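Local coordinates for shikimate dehydrogenase-like protein HI_0607 (Haemophilus influenzae, PDB 1NPY) that oxidises shikimate to 3-dehydroshikimate with NADP(+) in vitro, though too weakly for shikimate to be its assured biological substrate, at residues 25-30 and 261-266; 74-79 and 94-99; 100-105 and 244-249; 151-156 and 167-172; 178-183 and 208-213. One frame throughout, in Å; residues are numbered along the deposited sequence.

Interaction 1: residues 25-30 and 261-266; sequences NYLYDK and AEAAAF
Tyr26 of helix 19-31 reaches across to helix 257-268 and lays its ring against Ala263 and Phe266, with its hydroxyl near Glu262. The two segments run obliquely antiparallel, their N-to-C directions 142° apart and their axes 9.8 Å from each other.

The apolar contacts come first. With CG anti to the backbone N (chi1 -177°), the Tyr26 ring is carried toward the facing helix. Its CD1 sits 3.5 Å from Phe266 CD2, over one face of the phenylalanine near the rim; the rings meet obliquely, planes 35° apart. The other ortho carbon, Tyr26 CD2, is 3.6 Å from Ala263 CB. That same methyl also meets Leu27, whose CG is 3.8 Å from Ala263 CB, so one small side chain fills the angle between two larger ones. Leu27 also touches Phe247 of helix 235-251.

The polar contacts are few. Tyr26 OH rests 3.5 Å from Glu262 CB, a van der Waals contact with the aliphatic root of the glutamate. Lys30 packs its CG over one face of the Tyr26 ring, and a single water links its NZ (2.9 Å) to Glu262 OE1.

The helices are thus held by aromatic and methyl packing, while the opposite charges of Lys30 and Glu262 meet through water and probably add only modest attraction.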
# COMPACT_ATOMS: atom_id res chain seq x y z
N ASN A 25 -4.74 9.81 -15.19
CA ASN A 25 -5.08 10.53 -16.40
C ASN A 25 -4.93 9.68 -17.66
O ASN A 25 -5.79 9.72 -18.55
CB ASN A 25 -4.32 11.86 -16.54
CG ASN A 25 -4.82 12.94 -15.57
OD1 ASN A 25 -4.03 13.49 -14.80
ND2 ASN A 25 -6.12 13.22 -15.59
N TYR A 26 -3.91 8.84 -17.70
CA TYR A 26 -3.80 7.89 -18.80
C TYR A 26 -5.01 6.98 -18.91
O TYR A 26 -5.56 6.78 -20.00
CB TYR A 26 -2.53 7.07 -18.61
CG TYR A 26 -2.24 6.08 -19.72
CD1 TYR A 26 -1.56 6.45 -20.88
CD2 TYR A 26 -2.64 4.76 -19.59
CE1 TYR A 26 -1.29 5.52 -21.89
CE2 TYR A 26 -2.37 3.83 -20.60
CZ TYR A 26 -1.69 4.21 -21.73
OH TYR A 26 -1.43 3.27 -22.71
N LEU A 27 -5.41 6.42 -17.77
CA LEU A 27 -6.58 5.53 -17.77
C LEU A 27 -7.87 6.26 -18.08
O LEU A 27 -8.71 5.69 -18.78
CB LEU A 27 -6.68 4.77 -16.45
CG LEU A 27 -5.57 3.74 -16.21
CD1 LEU A 27 -5.48 3.29 -14.76
CD2 LEU A 27 -5.71 2.58 -17.18
N TYR A 28 -8.09 7.49 -17.60
CA TYR A 28 -9.30 8.21 -18.01
C TYR A 28 -9.40 8.35 -19.52
O TYR A 28 -10.45 8.16 -20.11
CB TYR A 28 -9.40 9.62 -17.42
CG TYR A 28 -9.34 9.68 -15.92
CD1 TYR A 28 -9.99 8.77 -15.10
CD2 TYR A 28 -8.68 10.73 -15.30
CE1 TYR A 28 -9.92 8.87 -13.71
CE2 TYR A 28 -8.66 10.87 -13.92
CZ TYR A 28 -9.25 9.93 -13.12
OH TYR A 28 -9.22 10.00 -11.74
N ASP A 29 -8.27 8.68 -20.14
CA ASP A 29 -8.23 8.81 -21.58
C ASP A 29 -8.60 7.49 -22.27
O ASP A 29 -9.44 7.49 -23.17
CB ASP A 29 -6.86 9.34 -21.98
CG ASP A 29 -6.75 9.45 -23.48
OD1 ASP A 29 -7.48 10.30 -24.03
OD2 ASP A 29 -6.01 8.69 -24.14
N LYS A 30 -7.95 6.39 -21.87
CA LYS A 30 -8.14 5.10 -22.51
C LYS A 30 -9.56 4.57 -22.32
O LYS A 30 -10.06 3.87 -23.21
CB LYS A 30 -7.12 4.06 -22.04
CG LYS A 30 -5.67 4.39 -22.43
CD LYS A 30 -5.46 4.16 -23.92
CE LYS A 30 -4.04 4.37 -24.40
NZ LYS A 30 -3.82 3.51 -25.60
N ALA A 261 -1.24 -2.51 -17.02
CA ALA A 261 0.18 -2.68 -17.28
C ALA A 261 0.70 -1.53 -18.14
O ALA A 261 1.80 -1.04 -17.89
CB ALA A 261 0.48 -4.05 -17.88
N GLU A 262 -0.05 -1.10 -19.15
CA GLU A 262 0.38 0.05 -19.94
C GLU A 262 0.45 1.34 -19.13
O GLU A 262 1.40 2.11 -19.25
CB GLU A 262 -0.55 0.26 -21.14
CG GLU A 262 -0.50 -0.89 -22.11
CD GLU A 262 -1.40 -0.65 -23.30
OE1 GLU A 262 -0.91 -0.11 -24.31
OE2 GLU A 262 -2.60 -0.93 -23.17
N ALA A 263 -0.54 1.55 -18.27
CA ALA A 263 -0.56 2.72 -17.39
C ALA A 263 0.61 2.73 -16.41
O ALA A 263 1.23 3.77 -16.21
CB ALA A 263 -1.90 2.79 -16.65
N ALA A 264 0.93 1.57 -15.85
CA ALA A 264 2.00 1.41 -14.87
C ALA A 264 3.33 1.71 -15.56
O ALA A 264 4.17 2.42 -14.97
CB ALA A 264 1.99 0.00 -14.29
N ALA A 265 3.47 1.25 -16.80
CA ALA A 265 4.69 1.47 -17.59
C ALA A 265 4.83 2.95 -17.97
O ALA A 265 5.94 3.51 -17.97
CB ALA A 265 4.71 0.59 -18.83
N PHE A 266 3.69 3.59 -18.22
CA PHE A 266 3.62 4.99 -18.60
C PHE A 266 4.04 5.88 -17.43
O PHE A 266 4.71 6.88 -17.67
CB PHE A 266 2.21 5.33 -19.04
CG PHE A 266 2.02 6.71 -19.59
CD1 PHE A 266 2.63 7.09 -20.77
CD2 PHE A 266 1.14 7.60 -18.98
CE1 PHE A 266 2.40 8.34 -21.31
CE2 PHE A 266 0.92 8.84 -19.52
CZ PHE A 266 1.56 9.22 -20.67
O HOH W 1 -1.52 1.72 -25.93

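Interaction 2: residues 74-79 and 94-99; sequences LDEIHP and NGFLRA
Glu76 packs on Phe96 and pairs with Arg98 on the neighbouring strand. Its CB lies 3.6 Å from Phe96 CE2; a chi1 of -173° and an extended chain then carry it alongside Arg98, bringing CD to the phenylalanine's edge. At the tip OE2 stays by Phe96, while OE1 takes two donors from opposite faces of the carboxylate plane: Arg98 NE at 3.0 Å, a salt bridge, and His78 NE2 at 2.6 Å. Asp93 holds Arg98 NH1, and Phe96 CD2 lies over the guanidinium face.

One residue earlier, Asp75 CB sits over the face of Phe96 in a CH-pi contact. Asp75 OD2 accepts a nearly straight bond (N-H...O 175°) from Leu97 N on the anti lone pair and also forms a salt bridge with Arg53. Ala99 N to Glu76 O and His78 N to Ala99 O carry the parallel pairing onward.

This is the edge of the mixed sheet in the shikimate dehydrogenase substrate-binding domain, where short strand 76-77 lies parallel to 96-100.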
# COMPACT_ATOMS: atom_id res chain seq x y z
N LEU A 74 -14.10 13.22 8.03
CA LEU A 74 -14.78 12.30 7.12
C LEU A 74 -16.07 11.81 7.75
O LEU A 74 -16.26 11.81 8.97
CB LEU A 74 -13.89 11.12 6.77
CG LEU A 74 -12.49 11.59 6.33
CD1 LEU A 74 -11.62 10.38 6.07
CD2 LEU A 74 -12.61 12.46 5.12
N ASP A 75 -16.96 11.35 6.88
CA ASP A 75 -18.28 10.94 7.32
C ASP A 75 -18.43 9.47 7.69
O ASP A 75 -19.24 9.11 8.55
CB ASP A 75 -19.32 11.36 6.28
CG ASP A 75 -19.35 12.85 6.08
OD1 ASP A 75 -19.64 13.56 7.07
OD2 ASP A 75 -19.05 13.39 5.00
N GLU A 76 -17.67 8.59 7.05
CA GLU A 76 -17.82 7.16 7.28
C GLU A 76 -16.53 6.43 6.97
O GLU A 76 -16.04 6.49 5.85
CB GLU A 76 -18.91 6.66 6.34
CG GLU A 76 -19.34 5.22 6.54
CD GLU A 76 -20.46 4.86 5.58
OE1 GLU A 76 -20.17 4.58 4.40
OE2 GLU A 76 -21.64 4.92 5.99
N ILE A 77 -15.97 5.79 7.99
CA ILE A 77 -14.70 5.08 7.86
C ILE A 77 -15.04 3.62 7.60
O ILE A 77 -15.63 2.93 8.44
CB ILE A 77 -13.85 5.21 9.14
CG1 ILE A 77 -13.74 6.65 9.62
CG2 ILE A 77 -12.47 4.61 8.93
CD1 ILE A 77 -12.93 7.55 8.76
N HIS A 78 -14.72 3.16 6.40
CA HIS A 78 -14.94 1.78 6.01
C HIS A 78 -13.95 0.80 6.63
O HIS A 78 -12.90 1.21 7.12
CB HIS A 78 -15.01 1.71 4.49
CG HIS A 78 -16.38 2.03 3.99
ND1 HIS A 78 -17.20 1.08 3.41
CD2 HIS A 78 -17.11 3.17 4.06
CE1 HIS A 78 -18.36 1.63 3.13
NE2 HIS A 78 -18.34 2.89 3.52
N PRO A 79 -14.27 -0.49 6.63
CA PRO A 79 -13.48 -1.48 7.37
C PRO A 79 -12.01 -1.55 7.00
O PRO A 79 -11.21 -1.79 7.91
CB PRO A 79 -14.18 -2.80 7.05
CG PRO A 79 -15.59 -2.40 6.75
CD PRO A 79 -15.49 -1.07 6.05
N ASN A 94 -22.02 12.49 -3.14
CA ASN A 94 -22.93 13.62 -2.93
C ASN A 94 -22.77 14.38 -1.62
O ASN A 94 -23.73 14.75 -0.94
CB ASN A 94 -24.39 13.19 -3.03
CG ASN A 94 -24.68 12.44 -4.29
OD1 ASN A 94 -24.68 13.01 -5.38
ND2 ASN A 94 -24.89 11.14 -4.16
N GLY A 95 -21.51 14.61 -1.27
CA GLY A 95 -21.17 15.32 -0.06
C GLY A 95 -20.86 14.44 1.14
O GLY A 95 -20.45 15.00 2.15
N PHE A 96 -21.03 13.12 1.04
CA PHE A 96 -20.83 12.18 2.13
C PHE A 96 -19.49 11.51 1.85
O PHE A 96 -19.36 10.84 0.84
CB PHE A 96 -21.96 11.15 2.18
CG PHE A 96 -21.99 10.29 3.40
CD1 PHE A 96 -22.52 10.73 4.60
CD2 PHE A 96 -21.50 9.00 3.33
CE1 PHE A 96 -22.53 9.89 5.71
CE2 PHE A 96 -21.54 8.17 4.41
CZ PHE A 96 -22.07 8.60 5.60
N LEU A 97 -18.48 11.83 2.66
CA LEU A 97 -17.13 11.35 2.43
C LEU A 97 -16.87 10.01 3.11
O LEU A 97 -16.75 9.93 4.33
CB LEU A 97 -16.09 12.36 2.93
CG LEU A 97 -16.19 13.79 2.39
CD1 LEU A 97 -15.06 14.72 2.79
CD2 LEU A 97 -16.29 13.78 0.88
N ARG A 98 -16.64 9.00 2.28
CA ARG A 98 -16.38 7.64 2.72
C ARG A 98 -14.88 7.37 2.57
O ARG A 98 -14.24 7.82 1.60
CB ARG A 98 -17.18 6.62 1.91
CG ARG A 98 -18.69 6.79 1.91
CD ARG A 98 -19.42 5.60 1.30
NE ARG A 98 -20.84 5.54 1.69
CZ ARG A 98 -21.86 6.03 1.00
NH1 ARG A 98 -21.67 6.65 -0.15
NH2 ARG A 98 -23.11 5.89 1.44
N ALA A 99 -14.32 6.74 3.59
CA ALA A 99 -12.88 6.57 3.75
C ALA A 99 -12.53 5.09 3.65
O ALA A 99 -13.15 4.29 4.32
CB ALA A 99 -12.44 7.08 5.11

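Interaction 3: residues 100-105 and 244-249; sequences YNTDYI and VEQFEL
Leu249 puts CD1 over one face of the Tyr100 ring, a CH-pi contact 4.2 Å from that methyl to the ring centroid and 19° off the normal. The contact joins the end of strand 96-100 and the first turn of helix 102-113, in the substrate-binding domain, to helix 235-251 from near the C-terminus.

Next to this pair stands Thr102. Its CG2 packs on Glu245 CB at 3.6 Å, while its OG1 lies 3.6 Å from Gln246 CG, the threonine and glutamine side chains crossing at about a right angle. Glu245 is bent at chi2 (-78°), which places OE1 3.7 Å from Ile105 CG2.

Further out, polar ties hold these groups in place. Thr102 OG1 is hydrogen-bonded to Gln242 O one turn back in the partner helix, and Gln246 NE2 to Thr89 OG1 on the adjacent strand. On the face opposite Leu249, the ring of His78 meets Tyr100. Asp103, inferred to bind substrate, follows Thr102 directly and forms a long, weak ion pair with Lys67, the inferred proton donor/acceptor; this packing lies close to the inferred active site, Gln246 being about 8 Å from Lys67 between side chains.

The helix start is fixed by Asn101 at the N-cap: its OD1 accepts from Tyr104 N at 3.1 Å, the donor tilted 32° from the amide carbonyl plane.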
# COMPACT_ATOMS: atom_id res chain seq x y z
N TYR A 100 -11.45 4.79 2.92
CA TYR A 100 -10.93 3.44 2.71
C TYR A 100 -9.41 3.43 2.85
O TYR A 100 -8.74 4.46 2.91
CB TYR A 100 -11.24 2.97 1.28
CG TYR A 100 -12.71 2.99 0.93
CD1 TYR A 100 -13.51 1.86 1.06
CD2 TYR A 100 -13.31 4.17 0.51
CE1 TYR A 100 -14.87 1.93 0.75
CE2 TYR A 100 -14.66 4.24 0.17
CZ TYR A 100 -15.43 3.11 0.29
OH TYR A 100 -16.78 3.18 -0.01
N ASN A 101 -8.87 2.22 2.98
CA ASN A 101 -7.43 2.06 2.89
C ASN A 101 -7.10 1.00 1.84
O ASN A 101 -7.14 -0.19 2.13
CB ASN A 101 -6.76 1.80 4.23
CG ASN A 101 -5.26 1.95 4.12
OD1 ASN A 101 -4.66 1.27 3.30
ND2 ASN A 101 -4.68 2.91 4.84
N THR A 102 -6.72 1.46 0.66
CA THR A 102 -6.42 0.55 -0.44
C THR A 102 -5.04 -0.11 -0.36
O THR A 102 -4.81 -1.08 -1.06
CB THR A 102 -6.60 1.17 -1.83
OG1 THR A 102 -5.75 2.30 -1.98
CG2 THR A 102 -8.01 1.61 -2.08
N ASP A 103 -4.15 0.37 0.50
CA ASP A 103 -2.97 -0.42 0.79
C ASP A 103 -3.34 -1.74 1.47
O ASP A 103 -2.87 -2.81 1.07
CB ASP A 103 -2.01 0.36 1.67
CG ASP A 103 -1.27 1.43 0.92
OD1 ASP A 103 -0.96 1.30 -0.29
OD2 ASP A 103 -0.89 2.43 1.55
N TYR A 104 -4.19 -1.66 2.50
CA TYR A 104 -4.73 -2.84 3.15
C TYR A 104 -5.46 -3.74 2.14
O TYR A 104 -5.22 -4.95 2.08
CB TYR A 104 -5.63 -2.41 4.31
CG TYR A 104 -6.43 -3.55 4.91
CD1 TYR A 104 -5.89 -4.36 5.90
CD2 TYR A 104 -7.70 -3.86 4.42
CE1 TYR A 104 -6.59 -5.45 6.39
CE2 TYR A 104 -8.41 -4.93 4.93
CZ TYR A 104 -7.86 -5.71 5.92
OH TYR A 104 -8.59 -6.79 6.39
N ILE A 105 -6.35 -3.16 1.34
CA ILE A 105 -7.09 -3.94 0.35
C ILE A 105 -6.12 -4.64 -0.60
O ILE A 105 -6.31 -5.81 -0.92
CB ILE A 105 -8.14 -3.08 -0.38
CG1 ILE A 105 -9.17 -2.53 0.60
CG2 ILE A 105 -8.90 -3.86 -1.45
CD1 ILE A 105 -10.05 -1.46 0.02
N VAL A 244 -5.17 1.18 -8.60
CA VAL A 244 -6.31 0.57 -9.31
C VAL A 244 -7.56 0.55 -8.45
O VAL A 244 -8.65 0.82 -8.94
CB VAL A 244 -5.93 -0.82 -9.85
CG1 VAL A 244 -7.16 -1.55 -10.35
CG2 VAL A 244 -4.92 -0.66 -10.99
N GLU A 245 -7.43 0.17 -7.18
CA GLU A 245 -8.58 0.08 -6.29
C GLU A 245 -9.19 1.47 -6.07
O GLU A 245 -10.42 1.64 -6.03
CB GLU A 245 -8.24 -0.60 -4.96
CG GLU A 245 -7.81 -2.06 -5.13
CD GLU A 245 -8.96 -3.01 -5.35
OE1 GLU A 245 -10.04 -2.74 -4.80
OE2 GLU A 245 -8.78 -4.05 -6.05
N GLN A 246 -8.35 2.48 -5.93
CA GLN A 246 -8.83 3.87 -5.89
C GLN A 246 -9.56 4.22 -7.17
O GLN A 246 -10.66 4.78 -7.15
CB GLN A 246 -7.70 4.87 -5.65
CG GLN A 246 -7.04 4.68 -4.31
CD GLN A 246 -5.81 5.52 -4.13
OE1 GLN A 246 -5.07 5.75 -5.09
NE2 GLN A 246 -5.57 5.99 -2.90
N PHE A 247 -8.96 3.87 -8.31
CA PHE A 247 -9.56 4.23 -9.59
C PHE A 247 -10.96 3.66 -9.71
O PHE A 247 -11.92 4.35 -10.14
CB PHE A 247 -8.66 3.73 -10.72
CG PHE A 247 -9.13 4.13 -12.07
CD1 PHE A 247 -8.52 5.20 -12.73
CD2 PHE A 247 -10.13 3.42 -12.74
CE1 PHE A 247 -8.93 5.59 -13.98
CE2 PHE A 247 -10.54 3.84 -14.01
CZ PHE A 247 -9.92 4.87 -14.64
N GLU A 248 -11.10 2.41 -9.28
CA GLU A 248 -12.37 1.71 -9.35
C GLU A 248 -13.38 2.32 -8.37
O GLU A 248 -14.56 2.48 -8.68
CB GLU A 248 -12.22 0.21 -9.08
CG GLU A 248 -13.50 -0.57 -9.34
CD GLU A 248 -13.32 -2.06 -9.08
OE1 GLU A 248 -14.31 -2.82 -8.92
OE2 GLU A 248 -12.15 -2.48 -9.06
N LEU A 249 -12.92 2.73 -7.20
CA LEU A 249 -13.81 3.41 -6.26
C LEU A 249 -14.35 4.72 -6.85
O LEU A 249 -15.51 5.08 -6.67
CB LEU A 249 -13.11 3.64 -4.94
CG LEU A 249 -13.01 2.41 -4.05
CD1 LEU A 249 -11.98 2.59 -2.95
CD2 LEU A 249 -14.34 2.00 -3.43

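Interaction 4: residues 151-156 and 167-172; sequences RNVKTG and YINSLE
Tyr167 and Val153 cross at about a right angle, the tyrosine hydroxyl coming up against one branch of the valine: OH is 3.3 Å from Val153 CG2, while CG1 keeps 4.2 Å from ring atom CE2. The same CG2 touches Asn169 OD1 at 3.6 Å, so this methyl lies against both oxygens of the Tyr167-Asn169 pair.

A chi1 of 170° swings the Tyr167 ring away from its own N and onto the first helical turn. Val153 O sits over the centre of one ring face, and the ring lies close against the Gly156 backbone, CD1 coming 3.6 Å from Gly156 C. Strand 146-149, helix 153-163 and strand 166-168 form a beta-alpha-beta unit of the Rossmann-type NADP(+) domain, and here the Tyr167 ring of the following strand packs against the first turn of the helix. Lys154, which probably binds NADP(+) as in related enzymes, lies on this same turn, its CB directed away from residues 167-172. The hydroxyl of Tyr167 is hydrogen-bonded to Ala150 O, and Asn169 OD1 is 2.8 Å from that OH.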
# COMPACT_ATOMS: atom_id res chain seq x y z
N ARG A 151 13.51 -3.48 14.78
CA ARG A 151 14.45 -2.84 15.68
C ARG A 151 13.79 -1.89 16.68
O ARG A 151 14.34 -1.69 17.77
CB ARG A 151 15.57 -2.18 14.88
CG ARG A 151 15.13 -1.03 14.00
CD ARG A 151 16.29 -0.40 13.24
NE ARG A 151 15.79 0.49 12.20
CZ ARG A 151 15.30 1.71 12.41
NH1 ARG A 151 15.27 2.24 13.63
NH2 ARG A 151 14.87 2.42 11.37
N ASN A 152 12.65 -1.29 16.35
CA ASN A 152 11.85 -0.51 17.30
C ASN A 152 11.04 -1.46 18.19
O ASN A 152 9.98 -1.94 17.79
CB ASN A 152 10.92 0.48 16.60
CG ASN A 152 10.33 1.53 17.55
OD1 ASN A 152 10.34 2.72 17.24
ND2 ASN A 152 9.83 1.11 18.71
N VAL A 153 11.56 -1.72 19.38
CA VAL A 153 10.99 -2.71 20.29
C VAL A 153 9.58 -2.37 20.76
O VAL A 153 8.71 -3.24 20.82
CB VAL A 153 11.92 -2.90 21.52
CG1 VAL A 153 11.26 -3.76 22.57
CG2 VAL A 153 13.27 -3.49 21.09
N LYS A 154 9.32 -1.11 21.10
CA LYS A 154 8.02 -0.79 21.69
C LYS A 154 6.95 -0.86 20.61
O LYS A 154 5.87 -1.38 20.85
CB LYS A 154 8.03 0.58 22.39
CG LYS A 154 8.54 0.51 23.84
CD LYS A 154 8.11 1.73 24.66
CE LYS A 154 8.35 1.54 26.15
NZ LYS A 154 7.09 1.40 26.92
N THR A 155 7.25 -0.32 19.44
CA THR A 155 6.31 -0.34 18.33
C THR A 155 6.12 -1.76 17.82
O THR A 155 5.00 -2.18 17.52
CB THR A 155 6.79 0.56 17.18
OG1 THR A 155 7.03 1.89 17.67
CG2 THR A 155 5.70 0.74 16.14
N GLY A 156 7.21 -2.51 17.73
CA GLY A 156 7.11 -3.93 17.42
C GLY A 156 6.22 -4.72 18.34
O GLY A 156 5.37 -5.48 17.89
N TYR A 167 6.36 -10.75 18.92
CA TYR A 167 7.47 -9.89 18.57
C TYR A 167 8.79 -10.61 18.84
O TYR A 167 8.93 -11.26 19.88
CB TYR A 167 7.42 -8.59 19.37
CG TYR A 167 8.68 -7.78 19.23
CD1 TYR A 167 8.93 -7.02 18.09
CD2 TYR A 167 9.66 -7.82 20.23
CE1 TYR A 167 10.09 -6.32 17.95
CE2 TYR A 167 10.83 -7.11 20.09
CZ TYR A 167 11.03 -6.37 18.95
OH TYR A 167 12.20 -5.66 18.79
N ILE A 168 9.73 -10.44 17.91
CA ILE A 168 11.10 -10.91 18.10
C ILE A 168 12.11 -9.81 17.78
O ILE A 168 11.95 -9.04 16.83
CB ILE A 168 11.39 -12.19 17.26
CG1 ILE A 168 11.16 -11.93 15.76
CG2 ILE A 168 10.54 -13.31 17.78
CD1 ILE A 168 11.45 -13.14 14.87
N ASN A 169 13.14 -9.72 18.61
CA ASN A 169 14.20 -8.74 18.39
C ASN A 169 15.32 -9.34 17.55
O ASN A 169 16.21 -8.60 17.14
CB ASN A 169 14.71 -8.15 19.70
CG ASN A 169 15.53 -6.88 19.50
OD1 ASN A 169 15.02 -5.86 19.02
ND2 ASN A 169 16.80 -6.94 19.87
N SER A 170 15.28 -10.64 17.23
CA SER A 170 16.22 -11.22 16.28
C SER A 170 15.78 -12.52 15.61
O SER A 170 14.81 -13.15 16.04
CB SER A 170 17.58 -11.44 16.95
OG SER A 170 17.43 -12.23 18.11
N LEU A 171 16.49 -12.90 14.55
CA LEU A 171 16.13 -14.10 13.80
C LEU A 171 16.72 -15.43 14.25
O LEU A 171 16.46 -16.46 13.63
CB LEU A 171 16.45 -13.87 12.32
CG LEU A 171 15.62 -12.75 11.69
CD1 LEU A 171 16.19 -12.46 10.30
CD2 LEU A 171 14.16 -13.12 11.63
N GLU A 172 17.47 -15.45 15.35
CA GLU A 172 18.11 -16.68 15.82
C GLU A 172 17.07 -17.76 16.13
O GLU A 172 16.07 -17.48 16.79
CB GLU A 172 18.97 -16.45 17.08
CG GLU A 172 19.70 -15.12 17.19
CD GLU A 172 20.46 -14.72 15.94
OE1 GLU A 172 21.50 -15.36 15.65
OE2 GLU A 172 20.03 -13.76 15.25

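Interaction 5: residues 178-183 and 208-213; sequences ILVNVT and VAFDVV
The Phe210 ring carries Val180 CG1 over one face, 4.1 Å from CD1. The other flat groups, the Asn181 amide and the Asp211 carboxylate, lie side by side with planes 74° apart. Asn181 ND2 gives a nearly straight bond of 2.8 Å to Asp211 OD1, which lies in the amide plane but is approached from above its own carboxylate plane. Val213 N meets that same oxygen from the opposite face, closing an Asx turn, while Thr219 takes OD2. Asn181 OD1 in turn accepts from Thr183 OG1, on an in-plane lone pair, and from Thr183 N above the plane: a second Asx turn.

Before these turns, strands 178-181 and 208-211 pair in parallel through four backbone bonds, the shortest being Phe210 N to Leu179 O and Asn181 N to Phe210 O, both 2.8 Å.

Asn181 and Asp211, at the C-terminal ends of the two strands, thus tie the strand exits of the Rossmann-type sheet together; Asp211 OD1 and Asn181 OD1 each accept two bonds, probably fixing the turns beside the probable NADP(+) site, where Val212 touches Met130.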
# COMPACT_ATOMS: atom_id res chain seq x y z
N ILE A 178 7.17 -17.53 4.75
CA ILE A 178 6.85 -16.29 4.08
C ILE A 178 7.62 -15.17 4.78
O ILE A 178 7.40 -14.88 5.96
CB ILE A 178 5.33 -16.01 4.07
CG1 ILE A 178 4.58 -17.12 3.35
CG2 ILE A 178 5.01 -14.70 3.41
CD1 ILE A 178 3.04 -17.07 3.50
N LEU A 179 8.52 -14.54 4.03
CA LEU A 179 9.29 -13.41 4.53
C LEU A 179 8.80 -12.11 3.90
O LEU A 179 8.72 -12.00 2.68
CB LEU A 179 10.77 -13.58 4.19
CG LEU A 179 11.30 -14.95 4.58
CD1 LEU A 179 12.76 -15.01 4.13
CD2 LEU A 179 11.23 -15.17 6.08
N VAL A 180 8.41 -11.15 4.73
CA VAL A 180 7.90 -9.89 4.23
C VAL A 180 8.79 -8.76 4.72
O VAL A 180 9.02 -8.60 5.92
CB VAL A 180 6.44 -9.59 4.69
CG1 VAL A 180 5.88 -8.42 3.94
CG2 VAL A 180 5.54 -10.79 4.59
N ASN A 181 9.26 -7.93 3.80
CA ASN A 181 10.05 -6.76 4.17
C ASN A 181 9.16 -5.52 4.09
O ASN A 181 8.59 -5.22 3.02
CB ASN A 181 11.25 -6.54 3.25
CG ASN A 181 11.99 -5.26 3.61
OD1 ASN A 181 12.34 -5.07 4.77
ND2 ASN A 181 12.22 -4.40 2.64
N VAL A 182 9.07 -4.83 5.22
CA VAL A 182 8.41 -3.53 5.32
C VAL A 182 9.35 -2.46 5.92
O VAL A 182 8.91 -1.43 6.44
CB VAL A 182 7.09 -3.58 6.13
CG1 VAL A 182 6.08 -4.45 5.43
CG2 VAL A 182 7.27 -4.01 7.59
N THR A 183 10.65 -2.69 5.79
CA THR A 183 11.65 -1.68 6.16
C THR A 183 12.06 -0.89 4.93
O THR A 183 11.70 -1.24 3.79
CB THR A 183 12.95 -2.31 6.73
OG1 THR A 183 13.63 -3.08 5.72
CG2 THR A 183 12.77 -3.27 7.90
N VAL A 208 8.46 -18.02 0.04
CA VAL A 208 7.90 -16.78 -0.52
C VAL A 208 8.63 -15.54 0.02
O VAL A 208 8.81 -15.44 1.23
CB VAL A 208 6.41 -16.58 -0.15
CG1 VAL A 208 5.90 -15.32 -0.80
CG2 VAL A 208 5.55 -17.76 -0.62
N ALA A 209 9.05 -14.66 -0.89
CA ALA A 209 9.69 -13.40 -0.53
C ALA A 209 8.83 -12.23 -1.00
O ALA A 209 8.61 -12.09 -2.20
CB ALA A 209 11.08 -13.32 -1.16
N PHE A 210 8.30 -11.44 -0.07
CA PHE A 210 7.38 -10.34 -0.36
C PHE A 210 8.04 -9.05 0.13
O PHE A 210 8.30 -8.88 1.33
CB PHE A 210 6.05 -10.64 0.33
CG PHE A 210 4.93 -9.64 0.13
CD1 PHE A 210 3.73 -9.89 0.77
CD2 PHE A 210 5.04 -8.50 -0.64
CE1 PHE A 210 2.66 -9.02 0.64
CE2 PHE A 210 3.99 -7.63 -0.77
CZ PHE A 210 2.80 -7.88 -0.12
N ASP A 211 8.45 -8.22 -0.81
CA ASP A 211 9.17 -6.99 -0.45
C ASP A 211 8.24 -5.86 -0.84
O ASP A 211 7.92 -5.67 -2.02
CB ASP A 211 10.48 -6.87 -1.23
CG ASP A 211 11.45 -5.89 -0.63
OD1 ASP A 211 11.05 -5.01 0.18
OD2 ASP A 211 12.67 -5.93 -0.93
N VAL A 212 7.88 -5.05 0.14
CA VAL A 212 7.04 -3.89 -0.12
C VAL A 212 7.82 -2.74 -0.73
O VAL A 212 7.25 -1.83 -1.33
CB VAL A 212 6.27 -3.50 1.15
CG1 VAL A 212 5.34 -2.34 0.87
CG2 VAL A 212 5.44 -4.66 1.66
N VAL A 213 9.15 -2.77 -0.68
CA VAL A 213 9.94 -1.78 -1.40
C VAL A 213 9.67 -1.91 -2.90
O VAL A 213 9.68 -3.01 -3.45
CB VAL A 213 11.46 -1.98 -1.18
CG1 VAL A 213 12.23 -1.09 -2.12
CG2 VAL A 213 11.80 -1.70 0.27

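In the fold
The contacts spread over two domains. Interactions 1, 2 and 3 belong to the substrate-binding side: interaction 2 pairs strands at the edge of its mixed sheet, and strand 96-100 runs straight on into helix 102-113 of interaction 3, the centres of interactions 2 and 3 about 14 Å apart. Interactions 1 and 3 touch, through Leu27 and Tyr28 on Phe247. Interactions 4 and 5 lie in the parallel sheet of the NADP(+)-binding domain, centres about 16 Å apart, and fall in sequence between the halves of interactions 1 and 3. The centres of interactions 1 and 4 are about 40 Å apart. The chain leaves the substrate-binding domain to build the cofactor domain, and its successive C-terminal helices return to complete the first.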